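Local coordinates for malonyl CoA-acyl carrier protein transacylase (Staphylococcus aureus, PDB 3IM9) that catalyses transfer of the malonyl group from malonyl-CoA to holo acyl carrier protein, supplying malonyl-ACP for fatty acid biosynthesis, at residues A[52-55]-A[56-60]; A[145-148]-A[149-152]; A[213-216]-A[217-221]; A[293-296]-A[297-300]. All blocks are in the same frame, centred on the assembly; numbering follows the deposited sequence.

Overall arrangement
All four contacts are local, each within a single run of chain, and none lies wholly in the core: each has buried and solvent-exposed residues side by side along the chain. Interactions 1 and 4 lie where helices 52-57 and 286-294 end, and there side-chain oxygens of Glu54 and Asn295 accept backbone N-H groups. Interactions 2 and 3 lie along helices 145-155 and 215-222, where main-chain bonds dominate and side chains add a ring-carboxylate pair, a long salt bridge or a serine hydroxyl. Interaction 3 comes nearest the bound calcium ion, with Phe218 close to it. Interactions 1 and 2 fall on opposite sides of the chain's centre, about 39 Å apart between centres.

Interaction 1: A[52-55]-A[56-60]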
loop_
_atom_site.group_PDB
_atom_site.type_symbol
_atom_site.label_atom_id
_atom_site.label_comp_id
_atom_site.label_asym_id
_atom_site.label_seq_id
_atom_site.Cartn_x
_atom_site.Cartn_y
_atom_site.Cartn_z
ATOM N N ILE A 52 5.034 19.156 -4.309
ATOM C CA ILE A 52 4.411 18.048 -3.510
ATOM C C ILE A 52 3.700 18.553 -2.261
ATOM O O ILE A 52 2.623 18.101 -1.917
ATOM C CB ILE A 52 5.485 16.953 -3.118
ATOM C CG1 ILE A 52 4.829 15.798 -2.328
ATOM C CG2 ILE A 52 6.719 17.658 -2.473
ATOM C CD1 ILE A 52 3.905 14.991 -3.132
ATOM N N LEU A 53 4.305 19.545 -1.593
ATOM C CA LEU A 53 3.641 19.995 -0.391
ATOM C C LEU A 53 2.315 20.757 -0.653
ATOM O O LEU A 53 1.350 20.565 0.084
ATOM C CB LEU A 53 4.597 20.837 0.538
ATOM C CG LEU A 53 5.926 20.117 0.857
ATOM C CD1 LEU A 53 6.720 20.991 1.847
ATOM C CD2 LEU A 53 5.674 18.757 1.513
ATOM N N GLU A 54 2.294 21.552 -1.728
ATOM C CA GLU A 54 1.027 22.235 -2.097
ATOM C C GLU A 54 -0.009 21.163 -2.434
ATOM O O GLU A 54 -1.135 21.197 -1.967
ATOM C CB GLU A 54 1.282 23.127 -3.283
ATOM C CG GLU A 54 -0.030 23.966 -3.595
ATOM C CD GLU A 54 -1.188 23.243 -4.202
ATOM O OE1 GLU A 54 -0.952 22.365 -5.043
ATOM O OE2 GLU A 54 -2.320 23.619 -3.838
ATOM N N THR A 55 0.485 20.127 -3.115
ATOM C CA THR A 55 -0.434 19.060 -3.574
ATOM C C THR A 55 -1.017 18.308 -2.379
ATOM O O THR A 55 -2.239 18.006 -2.349
ATOM C CB THR A 55 0.253 18.133 -4.552
ATOM O OG1 THR A 55 0.680 18.890 -5.676
ATOM C CG2 THR A 55 -0.748 17.042 -5.114
ATOM N N MET A 56 -0.178 18.081 -1.341
ATOM C CA MET A 56 -0.631 17.428 -0.122
ATOM C C MET A 56 -1.590 18.343 0.719
ATOM O O MET A 56 -2.617 17.905 1.271
ATOM C CB MET A 56 0.550 17.039 0.776
ATOM C CG MET A 56 1.324 15.866 0.096
ATOM S SD MET A 56 2.889 15.563 0.908
ATOM C CE MET A 56 2.343 14.860 2.497
ATOM N N PHE A 57 -1.217 19.604 0.874
ATOM C CA PHE A 57 -1.898 20.437 1.858
ATOM C C PHE A 57 -3.125 21.169 1.339
ATOM O O PHE A 57 -4.042 21.322 2.191
ATOM C CB PHE A 57 -0.928 21.542 2.409
ATOM C CG PHE A 57 0.351 21.020 3.063
ATOM C CD1 PHE A 57 0.540 19.696 3.530
ATOM C CD2 PHE A 57 1.418 21.970 3.255
ATOM C CE1 PHE A 57 1.776 19.266 4.122
ATOM C CE2 PHE A 57 2.593 21.524 3.861
ATOM C CZ PHE A 57 2.791 20.212 4.319
ATOM N N THR A 58 -3.139 21.646 0.096
ATOM C CA THR A 58 -4.264 22.417 -0.387
ATOM C C THR A 58 -4.761 21.887 -1.763
ATOM O O THR A 58 -5.953 22.080 -2.071
ATOM C CB THR A 58 -3.927 23.916 -0.492
ATOM O OG1 THR A 58 -2.674 24.108 -1.109
ATOM C CG2 THR A 58 -3.726 24.469 0.913
ATOM N N ASP A 59 -3.902 21.260 -2.579
ATOM C CA ASP A 59 -4.228 20.646 -3.869
ATOM C C ASP A 59 -5.111 21.549 -4.746
ATOM O O ASP A 59 -6.197 21.141 -5.184
ATOM C CB ASP A 59 -4.881 19.323 -3.680
ATOM C CG ASP A 59 -4.865 18.515 -4.966
ATOM O OD1 ASP A 59 -5.705 17.556 -5.046
ATOM O OD2 ASP A 59 -4.026 18.796 -5.842
ATOM N N GLU A 60 -4.582 22.710 -5.059
ATOM C CA GLU A 60 -5.431 23.642 -5.828
ATOM C C GLU A 60 -5.656 23.099 -7.274
ATOM O O GLU A 60 -6.645 23.547 -7.907
ATOM C CB GLU A 60 -4.783 25.010 -5.865
ATOM C CG GLU A 60 -3.530 24.995 -6.694
ATOM C CD GLU A 60 -2.885 26.408 -7.030
ATOM O OE1 GLU A 60 -3.551 27.471 -6.851
ATOM O OE2 GLU A 60 -1.715 26.395 -7.496
HETATM O O HOH W 1 -2.384 20.851 -6.757
#
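The C-terminal end of helix 52-57 is where Glu54 meets Thr58, Asp59 and Glu60, gripping the departing chain with both its backbone carbonyl and its carboxylate. Glu54 O accepts two N-H groups, Thr58 N at 2.9 Å and Asp59 N at 2.8 Å; the donors share the oxygen by coming at it from different directions, one in the carbonyl plane and one 29° out of it. The second bond spans five residues, one more than an alpha-helical bond, as the chain unwinds and Asp59 takes up a left-handed backbone conformation (phi 46°). The side chain of Glu54 bends at chi2 (-73°), which swings its carboxylate round to the same end. Glu54 OE2 then takes Glu60 N at 2.7 Å on its syn lone pair, and the hydroxyl of Thr58 donates from above the carboxylate plane, OG1 to OE2 2.8 Å. The other oxygen, Glu54 OE1, is joined to Asp59 OD2 by a water that donates to both, probably easing the repulsion between two like charges. Asp59 also accepts from Leu64 N and Lys63 N in the loop beyond. On the inward side, Met56 SD lies 3.8 Å from Ile52 CG1, and Met56 continues onto Ala73 and His77 of helix 67-84. Phe57 packs back on the previous turn: CE2 is 3.9 Å from Leu53 CB, and Leu53 O sits over one ring face, 3.2 Å above the plane.

Interaction 2: A[145-148]-A[149-152]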
loop_
_atom_site.group_PDB
_atom_site.type_symbol
_atom_site.label_atom_id
_atom_site.label_comp_id
_atom_site.label_asym_id
_atom_site.label_seq_id
_atom_site.Cartn_x
_atom_site.Cartn_y
_atom_site.Cartn_z
ATOM N N PHE A 145 -13.552 -15.045 -1.555
ATOM C CA PHE A 145 -12.522 -15.023 -2.591
ATOM C C PHE A 145 -12.808 -16.083 -3.682
ATOM O O PHE A 145 -12.594 -15.844 -4.891
ATOM C CB PHE A 145 -11.136 -15.277 -1.998
ATOM C CG PHE A 145 -10.102 -15.446 -3.030
ATOM C CD1 PHE A 145 -9.824 -16.706 -3.570
ATOM C CD2 PHE A 145 -9.450 -14.304 -3.572
ATOM C CE1 PHE A 145 -8.866 -16.848 -4.603
ATOM C CE2 PHE A 145 -8.488 -14.456 -4.637
ATOM C CZ PHE A 145 -8.170 -15.696 -5.129
ATOM N N ASP A 146 -13.210 -17.292 -3.270
ATOM C CA ASP A 146 -13.384 -18.357 -4.272
ATOM C C ASP A 146 -14.512 -18.005 -5.288
ATOM O O ASP A 146 -14.389 -18.290 -6.468
ATOM C CB ASP A 146 -13.553 -19.773 -3.650
ATOM C CG ASP A 146 -14.696 -19.876 -2.633
ATOM O OD1 ASP A 146 -14.708 -20.904 -1.863
ATOM O OD2 ASP A 146 -15.603 -19.001 -2.590
ATOM N N LYS A 147 -15.544 -17.329 -4.816
ATOM C CA LYS A 147 -16.601 -16.917 -5.689
ATOM C C LYS A 147 -16.138 -15.764 -6.598
ATOM O O LYS A 147 -16.481 -15.733 -7.801
ATOM C CB LYS A 147 -17.798 -16.507 -4.862
ATOM C CG LYS A 147 -18.911 -15.942 -5.680
ATOM C CD LYS A 147 -19.505 -16.984 -6.716
ATOM C CE LYS A 147 -20.895 -17.471 -6.277
ATOM N NZ LYS A 147 -21.420 -18.434 -7.292
ATOM N N VAL A 148 -15.371 -14.841 -6.051
ATOM C CA VAL A 148 -14.827 -13.736 -6.902
ATOM C C VAL A 148 -13.906 -14.318 -7.951
ATOM O O VAL A 148 -13.923 -13.868 -9.128
ATOM C CB VAL A 148 -14.106 -12.729 -6.037
ATOM C CG1 VAL A 148 -13.546 -11.525 -6.908
ATOM C CG2 VAL A 148 -15.107 -12.070 -5.021
ATOM N N ASP A 149 -13.063 -15.278 -7.597
ATOM C CA ASP A 149 -12.120 -15.827 -8.552
ATOM C C ASP A 149 -12.903 -16.597 -9.629
ATOM O O ASP A 149 -12.598 -16.478 -10.831
ATOM C CB ASP A 149 -11.175 -16.765 -7.789
ATOM C CG ASP A 149 -9.967 -17.175 -8.625
ATOM O OD1 ASP A 149 -9.322 -16.339 -9.293
ATOM O OD2 ASP A 149 -9.720 -18.389 -8.654
ATOM N N GLU A 150 -13.962 -17.334 -9.222
ATOM C CA GLU A 150 -14.777 -17.971 -10.254
ATOM C C GLU A 150 -15.373 -17.005 -11.244
ATOM O O GLU A 150 -15.373 -17.245 -12.483
ATOM C CB GLU A 150 -15.903 -18.772 -9.566
ATOM C CG GLU A 150 -16.813 -19.410 -10.571
ATOM C CD GLU A 150 -17.807 -20.344 -9.890
ATOM O OE1 GLU A 150 -18.721 -19.826 -9.270
ATOM O OE2 GLU A 150 -17.579 -21.571 -10.017
ATOM N N ILE A 151 -15.971 -15.937 -10.703
ATOM C CA ILE A 151 -16.522 -14.914 -11.556
ATOM C C ILE A 151 -15.492 -14.350 -12.522
ATOM O O ILE A 151 -15.759 -14.158 -13.708
ATOM C CB ILE A 151 -17.212 -13.843 -10.741
ATOM C CG1 ILE A 151 -18.490 -14.410 -10.138
ATOM C CG2 ILE A 151 -17.513 -12.641 -11.653
ATOM C CD1 ILE A 151 -19.032 -13.476 -8.997
ATOM N N CYS A 152 -14.319 -14.059 -11.996
ATOM C CA CYS A 152 -13.240 -13.585 -12.881
ATOM C C CYS A 152 -12.867 -14.568 -14.010
ATOM O O CYS A 152 -12.713 -14.152 -15.179
ATOM C CB CYS A 152 -11.990 -13.164 -12.114
ATOM S SG CYS A 152 -12.134 -11.723 -11.050
#
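Phe145 and Asp149 meet one turn apart on helix 145-155, which packs on the mixed sheet through strands 162-169 and 172-176. The main-chain bonds are the regular i to i+4 set: Asp149 N to Phe145 O at 2.8 Å, followed by Glu150 to Asp146, Ile151 to Lys147 and Cys152 to Val148.

Among the apolar contacts, the side chains of Phe145 and Asp149 extend together, ring and carboxylate nearly parallel (16°), with Asp149 CB approaching the ring obliquely. CE1 of Phe145 is 3.9 Å from Asp149 CB, and both side chains rest on Pro164 of strand 162-169. Val148 CG1 and Cys152 SG are 4.4 Å apart, a looser pair that faces Val175 of strand 172-176. Ile151 CD1 approaches Lys147 CG at 4.1 Å.

The charged contact is on the outer side. Bends at chi2 and chi3 bring Lys147 NZ back toward Glu150 OE1, a long salt bridge of 3.6 Å. At that separation in solvent the attraction is probably modest, so main-chain bonds and apolar seating are likely to hold this turn more firmly than the ion pair.

Interaction 3: A[213-216]-A[217-221]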
loop_
_atom_site.group_PDB
_atom_site.type_symbol
_atom_site.label_atom_id
_atom_site.label_comp_id
_atom_site.label_asym_id
_atom_site.label_seq_id
_atom_site.Cartn_x
_atom_site.Cartn_y
_atom_site.Cartn_z
ATOM N N VAL A 213 3.720 -4.748 -18.706
ATOM C CA VAL A 213 4.193 -3.763 -19.706
ATOM C C VAL A 213 5.175 -2.756 -19.121
ATOM O O VAL A 213 5.926 -2.139 -19.922
ATOM C CB VAL A 213 3.054 -3.011 -20.472
ATOM C CG1 VAL A 213 2.257 -4.002 -21.302
ATOM C CG2 VAL A 213 2.212 -2.167 -19.523
ATOM N N ILE A 214 5.161 -2.543 -17.795
ATOM C CA ILE A 214 6.079 -1.539 -17.207
ATOM C C ILE A 214 7.216 -2.170 -16.404
ATOM O O ILE A 214 8.028 -1.445 -15.830
ATOM C CB ILE A 214 5.329 -0.519 -16.294
ATOM C CG1 ILE A 214 4.680 -1.189 -15.082
ATOM C CG2 ILE A 214 4.348 0.342 -17.161
ATOM C CD1 ILE A 214 4.266 -0.137 -13.957
ATOM N N GLU A 215 7.285 -3.491 -16.406
ATOM C CA GLU A 215 8.326 -4.231 -15.636
ATOM C C GLU A 215 9.720 -3.768 -16.051
ATOM O O GLU A 215 10.573 -3.452 -15.186
ATOM C CB GLU A 215 8.187 -5.769 -15.886
ATOM C CG GLU A 215 9.342 -6.558 -15.346
ATOM C CD GLU A 215 9.090 -8.064 -15.439
ATOM O OE1 GLU A 215 9.765 -8.796 -14.705
ATOM O OE2 GLU A 215 8.219 -8.486 -16.244
ATOM N N GLU A 216 9.991 -3.728 -17.346
ATOM C CA GLU A 216 11.376 -3.411 -17.725
ATOM C C GLU A 216 11.776 -1.992 -17.356
ATOM O O GLU A 216 12.921 -1.812 -16.862
ATOM C CB GLU A 216 11.612 -3.600 -19.245
ATOM C CG GLU A 216 11.674 -5.013 -19.735
ATOM C CD GLU A 216 11.356 -5.027 -21.241
ATOM O OE1 GLU A 216 12.169 -4.458 -22.047
ATOM O OE2 GLU A 216 10.241 -5.529 -21.589
ATOM N N ASP A 217 10.919 -1.026 -17.599
ATOM C CA ASP A 217 11.236 0.362 -17.309
ATOM C C ASP A 217 11.443 0.545 -15.781
ATOM O O ASP A 217 12.375 1.237 -15.313
ATOM C CB ASP A 217 10.115 1.304 -17.766
ATOM C CG ASP A 217 10.076 1.452 -19.306
ATOM O OD1 ASP A 217 11.082 1.115 -19.959
ATOM O OD2 ASP A 217 9.053 1.903 -19.870
ATOM N N PHE A 218 10.598 -0.117 -15.004
ATOM C CA PHE A 218 10.716 0.018 -13.565
ATOM C C PHE A 218 11.984 -0.660 -13.038
ATOM O O PHE A 218 12.711 -0.059 -12.202
ATOM C CB PHE A 218 9.466 -0.507 -12.844
ATOM C CG PHE A 218 9.442 -0.156 -11.366
ATOM C CD1 PHE A 218 9.509 -1.142 -10.430
ATOM C CD2 PHE A 218 9.399 1.197 -10.968
ATOM C CE1 PHE A 218 9.455 -0.849 -9.003
ATOM C CE2 PHE A 218 9.391 1.527 -9.598
ATOM C CZ PHE A 218 9.404 0.522 -8.626
ATOM N N SER A 219 12.266 -1.887 -13.493
ATOM C CA SER A 219 13.519 -2.577 -13.110
ATOM C C SER A 219 14.718 -1.770 -13.479
ATOM O O SER A 219 15.629 -1.684 -12.619
ATOM C CB SER A 219 13.672 -3.958 -13.752
ATOM O OG SER A 219 12.622 -4.777 -13.409
ATOM N N SER A 220 14.710 -1.119 -14.643
ATOM C CA SER A 220 15.848 -0.306 -15.046
ATOM C C SER A 220 16.075 0.893 -14.103
ATOM O O SER A 220 17.221 1.191 -13.650
ATOM C CB SER A 220 15.672 0.188 -16.467
ATOM O OG SER A 220 16.806 0.960 -16.768
ATOM N N TYR A 221 15.023 1.607 -13.777
ATOM C CA TYR A 221 15.144 2.759 -12.883
ATOM C C TYR A 221 15.602 2.389 -11.469
ATOM O O TYR A 221 16.407 3.078 -10.903
ATOM C CB TYR A 221 13.820 3.540 -12.782
ATOM C CG TYR A 221 13.948 4.876 -12.097
ATOM C CD1 TYR A 221 14.683 5.873 -12.646
ATOM C CD2 TYR A 221 13.330 5.116 -10.891
ATOM C CE1 TYR A 221 14.783 7.074 -12.022
ATOM C CE2 TYR A 221 13.414 6.328 -10.269
ATOM C CZ TYR A 221 14.145 7.304 -10.808
ATOM O OH TYR A 221 14.199 8.495 -10.161
HETATM O O HOH W 2 8.733 -1.484 -19.470
#
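Three helical i to i+4 bonds link the two segments: Phe218 N to Ile214 O at 3.0 Å, Ser219 N to Glu215 O at 2.9 Å and Ser220 N to Glu216 O at 2.9 Å. One residue earlier a water takes the place of the direct bond. It donates to Val213 O and accepts from Asp217 N, 2.9 Å from each, and so spans a gap the carbonyl and amide do not close themselves. The chief side-chain link is the hydroxyl of Ser219. With OG beside its own backbone N (chi1 -59°), it folds back down the helix and donates to Glu215 O at 3.0 Å, arriving 41° above the carbonyl plane. Glu215 O is thus gripped twice by the same residue, through main chain and side chain, which ties the serine's rotation to the preceding turn. Phe218 turns the other way: CB touches Ile214 O at 3.4 Å, while CG stands anti to the backbone N (chi1 -170°) and the ring leads off into the protein interior. There it packs on Ile118 and Arg122 of helix 112-128; the Phe218 side chain is about 4 Å from the calcium ion, whose site includes Arg122. Ile214 lies on Met126 of that same helix, whereas Glu215 and Ser219 touch Val254 of helix 246-256, so helix 215-222 is seated against both.

Interaction 4: A[293-296]-A[297-300]; sequences KINR and DVKL
Asn295 OD1 reaches forward to the amides of Asp297 and Val298, and this one oxygen takes both direct hydrogen bonds of the contact. Asp297 N donates at 2.7 Å, 17° from the plane of the side-chain carbonyl; Val298 N gives a second, weak bond at 3.2 Å with a bent N-H angle of 134°. The first of these closes an Asx turn. The Asn295 carboxamide is carried forward by chi1 (-176°), which sets CG beside the carbonyl carbon, on the side of the following residues. Val298 meets the asparagine at about a right angle: its CG1 lies 3.8 Å from Asn295 OD1, and its CG2 lies 3.7 Å from Asn295 O. A water donates to Asn295 O and to Val298 O, 2.8 Å from each, clasping the two limbs of the turn. This turn is the helix-to-strand link of a beta-alpha-beta crossover (strand 275-281, helix 286-294, strand 299-303), whose two strands run parallel side by side. Asn295 and Val298 both press on Ile271 of helix 263-272. Val298 also rests on Phe278 of strand 275-281 and on Ile291 of the helix just left. Beyond it, the backbone of Lys299 is hydrogen-bonded to Asp276 and Phe278, pairing it with strand 275-281; strand 299-303 is the outermost strand of the four-stranded parallel sheet within the chain.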
loop_
_atom_site.group_PDB
_atom_site.type_symbol
_atom_site.label_atom_id
_atom_site.label_comp_id
_atom_site.label_asym_id
_atom_site.label_seq_id
_atom_site.Cartn_x
_atom_site.Cartn_y
_atom_site.Cartn_z
ATOM N N LYS A 293 -11.458 -6.843 10.359
ATOM C CA LYS A 293 -12.307 -7.841 9.707
ATOM C C LYS A 293 -11.609 -9.160 9.551
ATOM O O LYS A 293 -12.234 -10.177 9.364
ATOM C CB LYS A 293 -12.792 -7.323 8.324
ATOM C CG LYS A 293 -13.857 -6.193 8.484
ATOM C CD LYS A 293 -14.177 -5.362 7.170
ATOM C CE LYS A 293 -14.704 -3.884 7.432
ATOM N NZ LYS A 293 -14.322 -2.842 6.383
ATOM N N ILE A 294 -10.290 -9.133 9.560
ATOM C CA ILE A 294 -9.459 -10.365 9.464
ATOM C C ILE A 294 -9.359 -11.044 10.842
ATOM O O ILE A 294 -9.437 -12.283 10.939
ATOM C CB ILE A 294 -8.041 -10.069 8.906
ATOM C CG1 ILE A 294 -8.192 -9.646 7.415
ATOM C CG2 ILE A 294 -7.079 -11.346 9.000
ATOM C CD1 ILE A 294 -6.976 -8.884 6.857
ATOM N N ASN A 295 -9.050 -10.255 11.871
ATOM C CA ASN A 295 -8.898 -10.808 13.229
ATOM C C ASN A 295 -9.353 -9.772 14.232
ATOM O O ASN A 295 -8.779 -8.676 14.345
ATOM C CB ASN A 295 -7.439 -11.232 13.479
ATOM C CG ASN A 295 -7.280 -11.883 14.825
ATOM O OD1 ASN A 295 -7.644 -11.267 15.862
ATOM N ND2 ASN A 295 -6.653 -13.068 14.827
ATOM N N ARG A 296 -10.416 -10.086 14.961
ATOM C CA ARG A 296 -10.993 -9.101 15.864
ATOM C C ARG A 296 -10.343 -9.013 17.226
ATOM O O ARG A 296 -10.750 -8.161 18.002
ATOM C CB ARG A 296 -12.522 -9.314 16.036
ATOM C CG ARG A 296 -12.868 -10.669 16.592
ATOM C CD ARG A 296 -14.361 -10.808 17.008
ATOM N NE ARG A 296 -15.296 -10.905 15.864
ATOM C CZ ARG A 296 -16.507 -11.474 15.913
ATOM N NH1 ARG A 296 -16.951 -12.027 17.035
ATOM N NH2 ARG A 296 -17.287 -11.493 14.838
ATOM N N ASP A 297 -9.312 -9.807 17.486
ATOM C CA ASP A 297 -8.687 -9.862 18.789
ATOM C C ASP A 297 -7.383 -9.102 18.871
ATOM O O ASP A 297 -6.906 -8.840 19.970
ATOM C CB ASP A 297 -8.356 -11.305 19.195
ATOM C CG ASP A 297 -9.593 -12.171 19.413
ATOM O OD1 ASP A 297 -10.637 -11.627 19.823
ATOM O OD2 ASP A 297 -9.489 -13.386 19.169
ATOM N N VAL A 298 -6.719 -8.827 17.753
ATOM C CA VAL A 298 -5.469 -8.110 17.843
ATOM C C VAL A 298 -5.668 -6.596 18.143
ATOM O O VAL A 298 -6.675 -5.991 17.794
ATOM C CB VAL A 298 -4.604 -8.253 16.545
ATOM C CG1 VAL A 298 -4.212 -9.740 16.347
ATOM C CG2 VAL A 298 -5.299 -7.650 15.250
ATOM N N LYS A 299 -4.672 -5.973 18.743
ATOM C CA LYS A 299 -4.788 -4.552 19.071
ATOM C C LYS A 299 -4.424 -3.667 17.858
ATOM O O LYS A 299 -3.494 -4.016 17.148
ATOM C CB LYS A 299 -3.816 -4.193 20.190
ATOM C CG LYS A 299 -3.777 -2.705 20.601
ATOM C CD LYS A 299 -2.847 -2.561 21.810
ATOM C CE LYS A 299 -2.760 -1.118 22.316
ATOM N NZ LYS A 299 -4.113 -0.527 22.614
ATOM N N LEU A 300 -5.179 -2.577 17.659
ATOM C CA LEU A 300 -4.947 -1.694 16.517
ATOM C C LEU A 300 -4.720 -0.293 17.004
ATOM O O LEU A 300 -5.510 0.207 17.817
ATOM C CB LEU A 300 -6.188 -1.748 15.577
ATOM C CG LEU A 300 -6.447 -3.151 14.976
ATOM C CD1 LEU A 300 -7.864 -3.267 14.341
ATOM C CD2 LEU A 300 -5.291 -3.638 14.081
HETATM O O HOH W 3 -8.708 -6.340 15.838
#